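Local coordinates for Lmo0325 protein (Listeria monocytogenes EGD-e, PDB 4RYK), which probably binds DNA through an N-terminal helix-turn-helix domain and is a putative transcriptional regulator of the Rgg type, at residues A[9-14]-A[67-71]; A[90-95]-A[123-128]; A[200-205]-A[239-245]; A[227-231]-A[248-253]. All blocks are in the same frame, centred on the assembly; numbering follows the deposited sequence.

Contact 1: A[9-14]-A[67-71]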
loop_
_atom_site.group_PDB
_atom_site.type_symbol
_atom_site.label_atom_id
_atom_site.label_comp_id
_atom_site.label_asym_id
_atom_site.label_seq_id
_atom_site.Cartn_x
_atom_site.Cartn_y
_atom_site.Cartn_z
ATOM N N SER A 9 -26.115 -0.492 -2.532
ATOM C CA SER A 9 -25.822 -1.865 -2.027
ATOM C C SER A 9 -24.677 -2.547 -2.736
ATOM O O SER A 9 -24.395 -2.258 -3.923
ATOM C CB SER A 9 -27.039 -2.805 -2.159
ATOM O OG SER A 9 -27.216 -3.327 -3.503
ATOM N N TYR A 10 -24.037 -3.500 -2.042
ATOM C CA TYR A 10 -22.909 -4.247 -2.612
ATOM C C TYR A 10 -23.318 -4.896 -3.951
ATOM O O TYR A 10 -22.594 -4.847 -4.935
ATOM C CB TYR A 10 -22.393 -5.348 -1.684
ATOM C CG TYR A 10 -22.088 -4.932 -0.234
ATOM C CD1 TYR A 10 -21.199 -3.892 0.073
ATOM C CD2 TYR A 10 -22.684 -5.619 0.830
ATOM C CE1 TYR A 10 -20.934 -3.539 1.395
ATOM C CE2 TYR A 10 -22.456 -5.253 2.143
ATOM C CZ TYR A 10 -21.571 -4.230 2.428
ATOM O OH TYR A 10 -21.370 -3.943 3.767
ATOM N N GLY A 11 -24.486 -5.510 -3.990
ATOM C CA GLY A 11 -24.906 -6.270 -5.174
ATOM C C GLY A 11 -25.148 -5.362 -6.363
ATOM O O GLY A 11 -24.912 -5.756 -7.502
ATOM N N GLU A 12 -25.594 -4.142 -6.104
ATOM C CA GLU A 12 -25.844 -3.194 -7.193
ATOM C C GLU A 12 -24.533 -2.815 -7.838
ATOM O O GLU A 12 -24.457 -2.724 -9.056
ATOM C CB GLU A 12 -26.632 -1.981 -6.709
ATOM C CG GLU A 12 -28.107 -2.313 -6.550
ATOM C CD GLU A 12 -28.843 -1.364 -5.638
ATOM O OE1 GLU A 12 -29.540 -0.467 -6.133
ATOM O OE2 GLU A 12 -28.737 -1.515 -4.417
ATOM N N LEU A 13 -23.470 -2.692 -7.033
ATOM C CA LEU A 13 -22.156 -2.400 -7.602
ATOM C C LEU A 13 -21.580 -3.609 -8.370
ATOM O O LEU A 13 -20.986 -3.460 -9.446
ATOM C CB LEU A 13 -21.188 -1.920 -6.531
ATOM C CG LEU A 13 -19.761 -1.708 -7.015
ATOM C CD1 LEU A 13 -19.715 -0.740 -8.183
ATOM C CD2 LEU A 13 -18.932 -1.135 -5.876
ATOM N N ILE A 14 -21.778 -4.802 -7.819
ATOM C CA ILE A 14 -21.327 -5.994 -8.482
ATOM C C ILE A 14 -21.972 -6.050 -9.871
ATOM O O ILE A 14 -21.316 -6.337 -10.831
ATOM C CB ILE A 14 -21.674 -7.279 -7.710
ATOM C CG1 ILE A 14 -20.868 -7.405 -6.395
ATOM C CG2 ILE A 14 -21.377 -8.505 -8.572
ATOM C CD1 ILE A 14 -19.378 -7.651 -6.583
ATOM N N PHE A 67 -12.684 -3.620 -4.417
ATOM C CA PHE A 67 -14.119 -3.468 -4.444
ATOM C C PHE A 67 -14.521 -2.359 -3.468
ATOM O O PHE A 67 -15.347 -1.495 -3.821
ATOM C CB PHE A 67 -14.842 -4.788 -4.114
ATOM C CG PHE A 67 -16.331 -4.627 -3.942
ATOM C CD1 PHE A 67 -16.869 -4.302 -2.703
ATOM C CD2 PHE A 67 -17.186 -4.776 -5.027
ATOM C CE1 PHE A 67 -18.225 -4.101 -2.538
ATOM C CE2 PHE A 67 -18.560 -4.566 -4.863
ATOM C CZ PHE A 67 -19.065 -4.248 -3.619
ATOM N N PHE A 68 -13.944 -2.380 -2.241
ATOM C CA PHE A 68 -14.348 -1.390 -1.280
ATOM C C PHE A 68 -13.875 -0.003 -1.620
ATOM O O PHE A 68 -14.549 0.978 -1.304
ATOM C CB PHE A 68 -13.986 -1.748 0.193
ATOM C CG PHE A 68 -15.036 -2.564 0.828
ATOM C CD1 PHE A 68 -16.128 -1.962 1.421
ATOM C CD2 PHE A 68 -15.017 -3.935 0.710
ATOM C CE1 PHE A 68 -17.162 -2.715 1.970
ATOM C CE2 PHE A 68 -16.060 -4.698 1.222
ATOM C CZ PHE A 68 -17.129 -4.081 1.853
ATOM N N PHE A 69 -12.731 0.082 -2.268
ATOM C CA PHE A 69 -12.297 1.356 -2.759
ATOM C C PHE A 69 -13.329 1.939 -3.723
ATOM O O PHE A 69 -13.652 3.087 -3.621
ATOM C CB PHE A 69 -10.929 1.236 -3.422
ATOM C CG PHE A 69 -10.407 2.551 -3.951
ATOM C CD1 PHE A 69 -9.951 3.533 -3.073
ATOM C CD2 PHE A 69 -10.445 2.828 -5.316
ATOM C CE1 PHE A 69 -9.506 4.748 -3.552
ATOM C CE2 PHE A 69 -10.007 4.043 -5.790
ATOM C CZ PHE A 69 -9.524 4.982 -4.918
ATOM N N ILE A 70 -13.794 1.144 -4.686
ATOM C CA ILE A 70 -14.840 1.548 -5.647
ATOM C C ILE A 70 -16.127 1.869 -4.911
ATOM O O ILE A 70 -16.722 2.908 -5.112
ATOM C CB ILE A 70 -15.110 0.445 -6.671
ATOM C CG1 ILE A 70 -13.846 0.161 -7.450
ATOM C CG2 ILE A 70 -16.229 0.904 -7.655
ATOM C CD1 ILE A 70 -13.879 -1.106 -8.297
ATOM N N TYR A 71 -16.478 1.006 -3.976
ATOM C CA TYR A 71 -17.734 1.086 -3.228
ATOM C C TYR A 71 -17.862 2.310 -2.401
ATOM O O TYR A 71 -18.937 2.817 -2.289
ATOM C CB TYR A 71 -17.865 -0.108 -2.297
ATOM C CG TYR A 71 -19.202 -0.205 -1.653
ATOM C CD1 TYR A 71 -20.329 -0.431 -2.447
ATOM C CD2 TYR A 71 -19.373 -0.045 -0.268
ATOM C CE1 TYR A 71 -21.567 -0.529 -1.894
ATOM C CE2 TYR A 71 -20.632 -0.154 0.313
ATOM C CZ TYR A 71 -21.718 -0.391 -0.526
ATOM O OH TYR A 71 -22.996 -0.518 -0.074
#
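In the helix-turn-helix domain, the first turn of helix 10-20 packs on the last turn of helix 64-71, Y10 and L13 meeting F67 and Y71. The two short helical segments run nearly perpendicular, at 101°, with axes 10.9 Å apart, and no hydrogen bond joins them. Y10 CD1 lies over one face of the Y71 ring, toward its rim; Y10 CE1 comes to 3.6 Å from Y71 CE2, and the planes are inclined at 42°. The same CE1 lies 3.9 Å from F68 CZ, making a cluster of three aromatic rings. With CG anti to the backbone N (chi1 175°), L13 brings CD2 to both F67 and Y71, 3.6 Å from F67 CE2 and, at the edge and in the plane of the Y71 ring, 3.8 Å from Y71 CD1. Its CD1 and CD2 also rest on CG2 of I70. I14 comes in across the side chain of F67 and sets CD1 3.6 Å from F67 CE2, while the carbonyl O of Y10 meets the edge of the F67 ring. At the helix start, S9 OG accepts from E12 N at 3.2 Å, an ST motif. Beyond, F67 meets F53 of helix 50-60 edge-to-face, and Y10 OH is hydrogen-bonded to E54 of the second subunit. The result is the aromatic and aliphatic core expected of an XRE-type helix-turn-helix domain, whose first and last helices pack together.

Contact 2: A[90-95]-A[123-128]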
loop_
_atom_site.group_PDB
_atom_site.type_symbol
_atom_site.label_atom_id
_atom_site.label_comp_id
_atom_site.label_asym_id
_atom_site.label_seq_id
_atom_site.Cartn_x
_atom_site.Cartn_y
_atom_site.Cartn_z
ATOM N N SER A 90 -4.423 16.724 13.792
ATOM C CA SER A 90 -3.176 16.898 14.556
ATOM C C SER A 90 -2.170 17.693 13.769
ATOM O O SER A 90 -1.588 18.659 14.266
ATOM C CB SER A 90 -2.537 15.544 14.882
ATOM O OG SER A 90 -3.178 15.033 16.006
ATOM N N GLY A 91 -1.954 17.233 12.541
ATOM C CA GLY A 91 -1.000 17.823 11.632
ATOM C C GLY A 91 -1.155 19.312 11.430
ATOM O O GLY A 91 -0.161 20.020 11.423
ATOM N N LYS A 92 -2.383 19.800 11.256
ATOM C CA LYS A 92 -2.586 21.258 11.204
ATOM C C LYS A 92 -3.226 21.820 12.503
ATOM O O LYS A 92 -3.862 22.885 12.506
ATOM C CB LYS A 92 -3.234 21.728 9.872
ATOM C CG LYS A 92 -4.436 20.970 9.334
ATOM C CD LYS A 92 -5.680 21.288 10.153
ATOM C CE LYS A 92 -6.946 21.315 9.306
ATOM N NZ LYS A 92 -7.326 19.952 8.840
ATOM N N ASN A 93 -3.002 21.110 13.622
ATOM C CA ASN A 93 -3.285 21.630 14.989
ATOM C C ASN A 93 -4.671 22.164 15.238
ATOM O O ASN A 93 -4.876 23.102 16.020
ATOM C CB ASN A 93 -2.301 22.736 15.331
ATOM C CG ASN A 93 -1.153 22.235 16.134
ATOM O OD1 ASN A 93 -0.865 21.031 16.169
ATOM N ND2 ASN A 93 -0.497 23.143 16.808
ATOM N N ASP A 94 -5.634 21.555 14.580
ATOM C CA ASP A 94 -6.943 22.141 14.529
ATOM C C ASP A 94 -7.781 21.630 15.702
ATOM O O ASP A 94 -8.400 20.569 15.639
ATOM C CB ASP A 94 -7.557 21.790 13.206
ATOM C CG ASP A 94 -8.925 22.242 13.102
ATOM O OD1 ASP A 94 -9.427 22.924 14.039
ATOM O OD2 ASP A 94 -9.506 21.874 12.080
ATOM N N VAL A 95 -7.808 22.431 16.765
ATOM C CA VAL A 95 -8.367 22.027 18.043
ATOM C C VAL A 95 -9.890 22.066 17.940
ATOM O O VAL A 95 -10.564 21.204 18.499
ATOM C CB VAL A 95 -7.724 22.858 19.212
ATOM C CG1 VAL A 95 -8.430 24.194 19.440
ATOM C CG2 VAL A 95 -7.661 22.043 20.490
ATOM N N ARG A 123 -4.829 15.408 23.300
ATOM C CA ARG A 123 -4.310 16.218 22.204
ATOM C C ARG A 123 -4.952 17.593 22.265
ATOM O O ARG A 123 -4.294 18.604 22.035
ATOM C CB ARG A 123 -4.563 15.500 20.862
ATOM C CG ARG A 123 -4.007 16.152 19.621
ATOM C CD ARG A 123 -2.537 16.488 19.703
ATOM N NE ARG A 123 -1.695 15.328 19.590
ATOM C CZ ARG A 123 -0.864 15.093 18.574
ATOM N NH1 ARG A 123 -0.742 15.945 17.556
ATOM N NH2 ARG A 123 -0.133 13.996 18.589
ATOM N N ILE A 124 -6.219 17.656 22.619
ATOM C CA ILE A 124 -6.856 18.986 22.779
ATOM C C ILE A 124 -6.280 19.777 23.984
ATOM O O ILE A 124 -6.013 20.961 23.861
ATOM C CB ILE A 124 -8.386 18.878 22.872
ATOM C CG1 ILE A 124 -8.979 18.383 21.539
ATOM C CG2 ILE A 124 -9.013 20.213 23.300
ATOM C CD1 ILE A 124 -10.287 17.631 21.704
ATOM N N GLN A 125 -6.051 19.135 25.124
ATOM C CA GLN A 125 -5.405 19.835 26.255
ATOM C C GLN A 125 -3.974 20.290 25.877
ATOM O O GLN A 125 -3.594 21.436 26.140
ATOM C CB GLN A 125 -5.325 18.988 27.527
ATOM C CG GLN A 125 -6.632 18.414 28.053
ATOM C CD GLN A 125 -6.402 17.277 29.060
ATOM O OE1 GLN A 125 -5.423 16.520 28.979
ATOM N NE2 GLN A 125 -7.312 17.147 30.006
ATOM N N THR A 126 -3.189 19.435 25.226
ATOM C CA THR A 126 -1.842 19.836 24.820
ATOM C C THR A 126 -1.817 21.037 23.871
ATOM O O THR A 126 -1.047 21.978 24.099
ATOM C CB THR A 126 -1.091 18.685 24.166
ATOM O OG1 THR A 126 -1.107 17.607 25.090
ATOM C CG2 THR A 126 0.349 19.060 23.876
ATOM N N ILE A 127 -2.648 21.008 22.830
ATOM C CA ILE A 127 -2.674 22.100 21.854
ATOM C C ILE A 127 -3.135 23.418 22.497
ATOM O O ILE A 127 -2.506 24.438 22.324
ATOM C CB ILE A 127 -3.588 21.766 20.662
ATOM C CG1 ILE A 127 -2.976 20.611 19.858
ATOM C CG2 ILE A 127 -3.798 23.002 19.783
ATOM C CD1 ILE A 127 -3.892 20.030 18.805
ATOM N N ASN A 128 -4.235 23.396 23.241
ATOM C CA ASN A 128 -4.697 24.611 23.917
ATOM C C ASN A 128 -3.711 25.244 24.937
ATOM O O ASN A 128 -3.582 26.458 24.946
ATOM C CB ASN A 128 -6.077 24.374 24.547
ATOM C CG ASN A 128 -7.222 24.591 23.566
ATOM O OD1 ASN A 128 -7.074 25.221 22.514
ATOM N ND2 ASN A 128 -8.388 24.106 23.937
#
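A Schellman motif ends helix 82-91 at the chain surface; the turn that follows leads into helix 95-108, and its V95 packs on I124, I127 and N128 of helix 113-132. N93, with positive phi (53°), is the C-prime residue: N93 N bonds to S90 O at 2.9 Å and D94 N to L89 O. D94 then takes the N-cap position of helix 95-108, its OD1 bonded to G97 N, so one helix is closed and the next opened within a few residues. This is a tight helix-to-helix connection folded back against a third helix of the all-helical chain. V95, the residue most covered here, places CG2 3.6 Å from I124 CG2, and its CB 4.0 Å from I127 CG2. Its CG1 sits between the backbone N and the carbonyl carbon (chi1 85°), which turns this methyl to N128 OD1 at 3.5 Å. I127 also meets the turn, its CG2 lying 3.9 Å from N93 O. At the other end R123, bent at chi2 and chi3, curls its guanidinium back so that S90 OG lies over one face, toward the rim, 3.0 Å from NH1; the angle is too poor for a hydrogen bond, and OG instead makes a weak one to F86 O. M98 of helix 95-108 touches S90, R123, I124 and I127, bringing that helix into the contact.

Contact 3: A[200-205]-A[239-245]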
loop_
_atom_site.group_PDB
_atom_site.type_symbol
_atom_site.label_atom_id
_atom_site.label_comp_id
_atom_site.label_asym_id
_atom_site.label_seq_id
_atom_site.Cartn_x
_atom_site.Cartn_y
_atom_site.Cartn_z
ATOM N N ARG A 200 3.776 -2.185 6.996
ATOM C CA ARG A 200 5.180 -1.859 6.864
ATOM C C ARG A 200 5.456 -0.360 6.964
ATOM O O ARG A 200 6.372 0.072 7.658
ATOM C CB ARG A 200 5.717 -2.463 5.583
ATOM C CG ARG A 200 7.075 -1.968 5.168
ATOM C CD ARG A 200 7.636 -2.844 4.077
ATOM N NE ARG A 200 6.851 -2.797 2.864
ATOM C CZ ARG A 200 6.230 -3.818 2.333
ATOM N NH1 ARG A 200 6.215 -4.954 2.946
ATOM N NH2 ARG A 200 5.556 -3.675 1.201
ATOM N N LEU A 201 4.659 0.455 6.324
ATOM C CA LEU A 201 4.909 1.890 6.345
ATOM C C LEU A 201 4.585 2.508 7.716
ATOM O O LEU A 201 5.254 3.421 8.166
ATOM C CB LEU A 201 4.057 2.605 5.271
ATOM C CG LEU A 201 4.311 2.165 3.799
ATOM C CD1 LEU A 201 3.382 2.905 2.804
ATOM C CD2 LEU A 201 5.763 2.396 3.410
ATOM N N LEU A 202 3.556 2.010 8.369
ATOM C CA LEU A 202 3.271 2.426 9.761
ATOM C C LEU A 202 4.411 2.064 10.690
ATOM O O LEU A 202 4.839 2.878 11.478
ATOM C CB LEU A 202 2.035 1.731 10.212
ATOM C CG LEU A 202 1.573 2.103 11.614
ATOM C CD1 LEU A 202 1.087 3.543 11.660
ATOM C CD2 LEU A 202 0.455 1.135 12.042
ATOM N N PHE A 203 4.970 0.849 10.578
ATOM C CA PHE A 203 6.129 0.559 11.401
ATOM C C PHE A 203 7.324 1.454 11.074
ATOM O O PHE A 203 8.010 1.898 11.990
ATOM C CB PHE A 203 6.468 -0.920 11.358
ATOM C CG PHE A 203 5.538 -1.743 12.189
ATOM C CD1 PHE A 203 5.721 -1.847 13.544
ATOM C CD2 PHE A 203 4.514 -2.409 11.626
ATOM C CE1 PHE A 203 4.872 -2.600 14.321
ATOM C CE2 PHE A 203 3.654 -3.162 12.398
ATOM C CZ PHE A 203 3.828 -3.259 13.735
ATOM N N CYS A 204 7.592 1.716 9.786
ATOM C CA CYS A 204 8.685 2.602 9.414
ATOM C C CYS A 204 8.572 3.954 10.058
ATOM O O CYS A 204 9.521 4.454 10.646
ATOM C CB CYS A 204 8.783 2.804 7.912
ATOM S SG CYS A 204 9.429 1.364 7.005
ATOM N N HIS A 205 7.393 4.529 9.953
ATOM C CA HIS A 205 7.097 5.792 10.559
ATOM C C HIS A 205 7.331 5.774 12.083
ATOM O O HIS A 205 7.899 6.695 12.649
ATOM C CB HIS A 205 5.649 6.105 10.265
ATOM C CG HIS A 205 5.177 7.354 10.900
ATOM N ND1 HIS A 205 5.485 8.597 10.407
ATOM C CD2 HIS A 205 4.440 7.563 12.017
ATOM C CE1 HIS A 205 4.946 9.525 11.178
ATOM N NE2 HIS A 205 4.307 8.923 12.167
ATOM N N SER A 239 11.105 -4.300 -1.090
ATOM C CA SER A 239 9.942 -3.441 -1.412
ATOM C C SER A 239 10.217 -2.098 -2.072
ATOM O O SER A 239 10.997 -1.199 -1.519
ATOM C CB SER A 239 9.135 -3.140 -0.112
ATOM O OG SER A 239 8.569 -4.327 0.398
ATOM N N PHE A 240 9.456 -1.891 -3.154
ATOM C CA PHE A 240 9.430 -0.569 -3.768
ATOM C C PHE A 240 8.717 0.463 -2.922
ATOM O O PHE A 240 9.150 1.616 -2.925
ATOM C CB PHE A 240 8.897 -0.565 -5.194
ATOM C CG PHE A 240 9.718 -1.379 -6.159
ATOM C CD1 PHE A 240 11.024 -1.733 -5.883
ATOM C CD2 PHE A 240 9.165 -1.828 -7.329
ATOM C CE1 PHE A 240 11.766 -2.491 -6.742
ATOM C CE2 PHE A 240 9.922 -2.585 -8.222
ATOM C CZ PHE A 240 11.210 -2.938 -7.907
ATOM N N ASN A 241 7.711 0.074 -2.126
ATOM C CA ASN A 241 6.850 1.087 -1.549
ATOM C C ASN A 241 7.471 1.811 -0.381
ATOM O O ASN A 241 6.850 2.734 0.124
ATOM C CB ASN A 241 5.465 0.534 -1.168
ATOM C CG ASN A 241 5.427 -0.169 0.220
ATOM O OD1 ASN A 241 6.444 -0.648 0.742
ATOM N ND2 ASN A 241 4.230 -0.238 0.804
ATOM N N SER A 242 8.696 1.454 0.031
ATOM C CA SER A 242 9.261 2.002 1.255
ATOM C C SER A 242 10.557 2.714 1.016
ATOM O O SER A 242 11.306 3.015 1.956
ATOM C CB SER A 242 9.406 0.883 2.299
ATOM O OG SER A 242 10.116 -0.185 1.754
ATOM N N ALA A 243 10.794 3.063 -0.235
ATOM C CA ALA A 243 11.964 3.851 -0.593
ATOM C C ALA A 243 12.096 5.121 0.221
ATOM O O ALA A 243 13.185 5.463 0.655
ATOM C CB ALA A 243 11.937 4.187 -2.063
ATOM N N PHE A 244 11.000 5.813 0.440
ATOM C CA PHE A 244 11.051 7.028 1.219
ATOM C C PHE A 244 11.715 6.802 2.590
ATOM O O PHE A 244 12.521 7.600 3.062
ATOM C CB PHE A 244 9.630 7.600 1.389
ATOM C CG PHE A 244 9.565 8.857 2.244
ATOM C CD1 PHE A 244 9.383 8.778 3.614
ATOM C CD2 PHE A 244 9.694 10.126 1.664
ATOM C CE1 PHE A 244 9.331 9.934 4.404
ATOM C CE2 PHE A 244 9.633 11.281 2.441
ATOM C CZ PHE A 244 9.472 11.189 3.808
ATOM N N TYR A 245 11.345 5.740 3.252
ATOM C CA TYR A 245 11.887 5.464 4.555
ATOM C C TYR A 245 13.319 4.970 4.537
ATOM O O TYR A 245 13.997 5.015 5.551
ATOM C CB TYR A 245 10.973 4.505 5.330
ATOM C CG TYR A 245 9.730 5.211 5.764
ATOM C CD1 TYR A 245 9.767 6.128 6.778
ATOM C CD2 TYR A 245 8.533 4.995 5.118
ATOM C CE1 TYR A 245 8.633 6.838 7.178
ATOM C CE2 TYR A 245 7.397 5.680 5.490
ATOM C CZ TYR A 245 7.449 6.591 6.543
ATOM O OH TYR A 245 6.304 7.240 6.935
HETATM O O HOH W 1 6.599 9.505 8.083
#
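R200 starts with CG anti to its N (chi1 168°) and stays extended until chi3, where a bend (64°) swings the guanidinium side-on to N241. NE and NH2 both reach N241 OD1, at 3.0 Å and 3.2 Å. The oxygen lies in the guanidinium plane, but the amide is turned 72° from it, so NE is tilted only slightly from the carbonyl plane whereas NH2 stands above it. S239 OG sits over the centre of one guanidinium face, 3.1 Å from CZ and not bonded to it; its bond goes to T236 O. NH1 is hydrogen-bonded to R194 O. Farther along helix 197-216, L201 CD2 lies 3.5 Å from N241 O. C204 CB points at one face of the Y245 ring, 3.6 Å from its centroid, a CH-pi contact; F244 CD1 covers the opposite face. A water bridges Y245 OH (2.6 Å) and H205 ND1 (2.7 Å). F240 and F244 stack with F244 and F240 of the second subunit, respectively. Helix packing beside a buried arginine-asparagine pair, at the turn leading into helix 243-259, is thus joined to the dimer interface, consistent with the TPR-like helical repeats of Rgg-type C-terminal domains.

Contact 4: A[227-231]-A[248-253]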
loop_
_atom_site.group_PDB
_atom_site.type_symbol
_atom_site.label_atom_id
_atom_site.label_comp_id
_atom_site.label_asym_id
_atom_site.label_seq_id
_atom_site.Cartn_x
_atom_site.Cartn_y
_atom_site.Cartn_z
ATOM N N LEU A 227 17.079 2.081 14.870
ATOM C CA LEU A 227 17.489 2.334 13.503
ATOM C C LEU A 227 17.624 1.041 12.715
ATOM O O LEU A 227 17.182 0.964 11.556
ATOM C CB LEU A 227 18.812 3.116 13.441
ATOM C CG LEU A 227 19.427 3.317 12.048
ATOM C CD1 LEU A 227 18.504 4.076 11.109
ATOM C CD2 LEU A 227 20.718 4.084 12.118
ATOM N N GLU A 228 18.225 0.022 13.318
ATOM C CA GLU A 228 18.387 -1.263 12.621
ATOM C C GLU A 228 17.006 -1.819 12.201
ATOM O O GLU A 228 16.847 -2.429 11.124
ATOM C CB GLU A 228 19.193 -2.204 13.514
ATOM C CG GLU A 228 19.273 -3.667 13.104
ATOM C CD GLU A 228 19.644 -4.626 14.283
ATOM O OE1 GLU A 228 20.305 -4.197 15.289
ATOM O OE2 GLU A 228 19.254 -5.833 14.193
ATOM N N LYS A 229 15.987 -1.581 13.020
ATOM C CA LYS A 229 14.640 -2.020 12.676
ATOM C C LYS A 229 14.052 -1.201 11.563
ATOM O O LYS A 229 13.325 -1.720 10.738
ATOM C CB LYS A 229 13.679 -1.890 13.843
ATOM C CG LYS A 229 13.992 -2.798 15.015
ATOM C CD LYS A 229 13.681 -4.257 14.742
ATOM C CE LYS A 229 14.703 -5.066 15.534
ATOM N NZ LYS A 229 14.247 -6.423 15.709
ATOM N N LEU A 230 14.301 0.097 11.595
ATOM C CA LEU A 230 13.839 0.975 10.528
ATOM C C LEU A 230 14.498 0.527 9.193
ATOM O O LEU A 230 13.836 0.453 8.175
ATOM C CB LEU A 230 14.195 2.410 10.847
ATOM C CG LEU A 230 13.990 3.373 9.683
ATOM C CD1 LEU A 230 12.544 3.415 9.293
ATOM C CD2 LEU A 230 14.419 4.764 10.074
ATOM N N LYS A 231 15.791 0.242 9.223
ATOM C CA LYS A 231 16.510 -0.270 8.052
ATOM C C LYS A 231 15.871 -1.557 7.556
ATOM O O LYS A 231 15.500 -1.664 6.376
ATOM C CB LYS A 231 17.966 -0.563 8.351
ATOM C CG LYS A 231 18.840 0.654 8.562
ATOM C CD LYS A 231 19.266 1.259 7.240
ATOM C CE LYS A 231 20.312 2.373 7.383
ATOM N NZ LYS A 231 20.821 2.751 6.023
ATOM N N VAL A 248 15.038 8.191 5.008
ATOM C CA VAL A 248 14.946 8.515 6.442
ATOM C C VAL A 248 15.997 7.758 7.225
ATOM O O VAL A 248 16.737 8.368 8.035
ATOM C CB VAL A 248 13.565 8.223 7.006
ATOM C CG1 VAL A 248 13.540 8.551 8.495
ATOM C CG2 VAL A 248 12.487 9.029 6.288
ATOM N N ALA A 249 16.085 6.448 6.976
ATOM C CA ALA A 249 17.127 5.606 7.617
ATOM C C ALA A 249 18.550 6.091 7.315
ATOM O O ALA A 249 19.406 6.118 8.204
ATOM C CB ALA A 249 16.980 4.157 7.192
ATOM N N ASN A 250 18.798 6.511 6.074
ATOM C CA ASN A 250 20.103 7.064 5.736
ATOM C C ASN A 250 20.388 8.339 6.519
ATOM O O ASN A 250 21.522 8.520 6.987
ATOM C CB ASN A 250 20.272 7.359 4.240
ATOM C CG ASN A 250 20.511 6.100 3.395
ATOM O OD1 ASN A 250 20.824 5.026 3.904
ATOM N ND2 ASN A 250 20.385 6.253 2.081
ATOM N N TYR A 251 19.382 9.222 6.643
ATOM C CA TYR A 251 19.520 10.411 7.453
ATOM C C TYR A 251 19.926 10.073 8.914
ATOM O O TYR A 251 20.911 10.583 9.442
ATOM C CB TYR A 251 18.238 11.257 7.460
ATOM C CG TYR A 251 18.439 12.434 8.377
ATOM C CD1 TYR A 251 18.139 12.342 9.725
ATOM C CD2 TYR A 251 18.994 13.619 7.898
ATOM C CE1 TYR A 251 18.389 13.406 10.595
ATOM C CE2 TYR A 251 19.248 14.681 8.731
ATOM C CZ TYR A 251 18.956 14.579 10.089
ATOM O OH TYR A 251 19.224 15.662 10.897
ATOM N N TYR A 252 19.155 9.226 9.570
ATOM C CA TYR A 252 19.462 8.890 10.970
ATOM C C TYR A 252 20.791 8.130 11.186
ATOM O O TYR A 252 21.442 8.313 12.215
ATOM C CB TYR A 252 18.267 8.184 11.647
ATOM C CG TYR A 252 17.107 9.129 11.878
ATOM C CD1 TYR A 252 17.241 10.235 12.718
ATOM C CD2 TYR A 252 15.882 8.924 11.282
ATOM C CE1 TYR A 252 16.189 11.108 12.938
ATOM C CE2 TYR A 252 14.813 9.803 11.484
ATOM C CZ TYR A 252 14.978 10.896 12.286
ATOM O OH TYR A 252 13.938 11.765 12.493
ATOM N N GLN A 253 21.222 7.335 10.214
ATOM C CA GLN A 253 22.504 6.625 10.296
ATOM C C GLN A 253 23.603 7.695 10.277
ATOM O O GLN A 253 24.607 7.619 11.018
ATOM C CB GLN A 253 22.663 5.630 9.146
ATOM C CG GLN A 253 23.981 4.864 9.122
ATOM C CD GLN A 253 24.238 4.091 10.416
ATOM O OE1 GLN A 253 23.876 2.936 10.503
ATOM N NE2 GLN A 253 24.800 4.748 11.442
#
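L227, A249 and K231 carry this contact between helix 220-235 and helix 243-259, whose short segments run roughly antiparallel at 154° with axes 9.6 Å apart. A chi1 of 174° swings L227 CG away from its backbone N, and the two methyls spread along the partner helix: CD1 lies 3.7 Å from A249 O and also touches the CB of Y252, while CD2 reaches the backbone at Q253 CA, 3.6 Å away, and the bent side chain of Q253. The small A249 is met by both L230 and K231. L230 CD2 rests 3.8 Å from A249 CA, and the aliphatic part of K231 passes over the methyl, CD being 3.7 Å from A249 CB. The bend of K231 at chi2 (-81°) lays CD and CE against A249 and carries NZ on to N250 OD1, a weak hydrogen bond of 3.1 Å. That amide is held more firmly by the second subunit, where E279 O accepts from N250 ND2 and H281 NE2 bonds to OD1. Y252 OH turns elsewhere, to D212 of helix 197-216. The contact is therefore chiefly apolar: methyl and methylene groups pack on alanine and on the backbone of A249 and Q253, and the K231-N250 polar end is the one that faces the second subunit.

From the N terminus, contact 1 closes first, joining the first helix of the helix-turn-helix domain to helix 64-71 across 52 intervening residues, most of them helical. Contact 2 follows in series, its centre 36 Å from that of contact 1, and ties the end of helix 82-91 to helix 113-132. Contacts 3 and 4 come later and cross: 200-205 pairs with 239-245, while 227-231, inside that loop, pairs with 248-253 beyond it. Both use helix 243-259, and they touch directly, C204 O lying 3.5 Å from L230 CD1. Helices 197-216, 220-235 and 243-259 are thereby bound together. Contacts 1, 3 and 4 each also reach the second subunit.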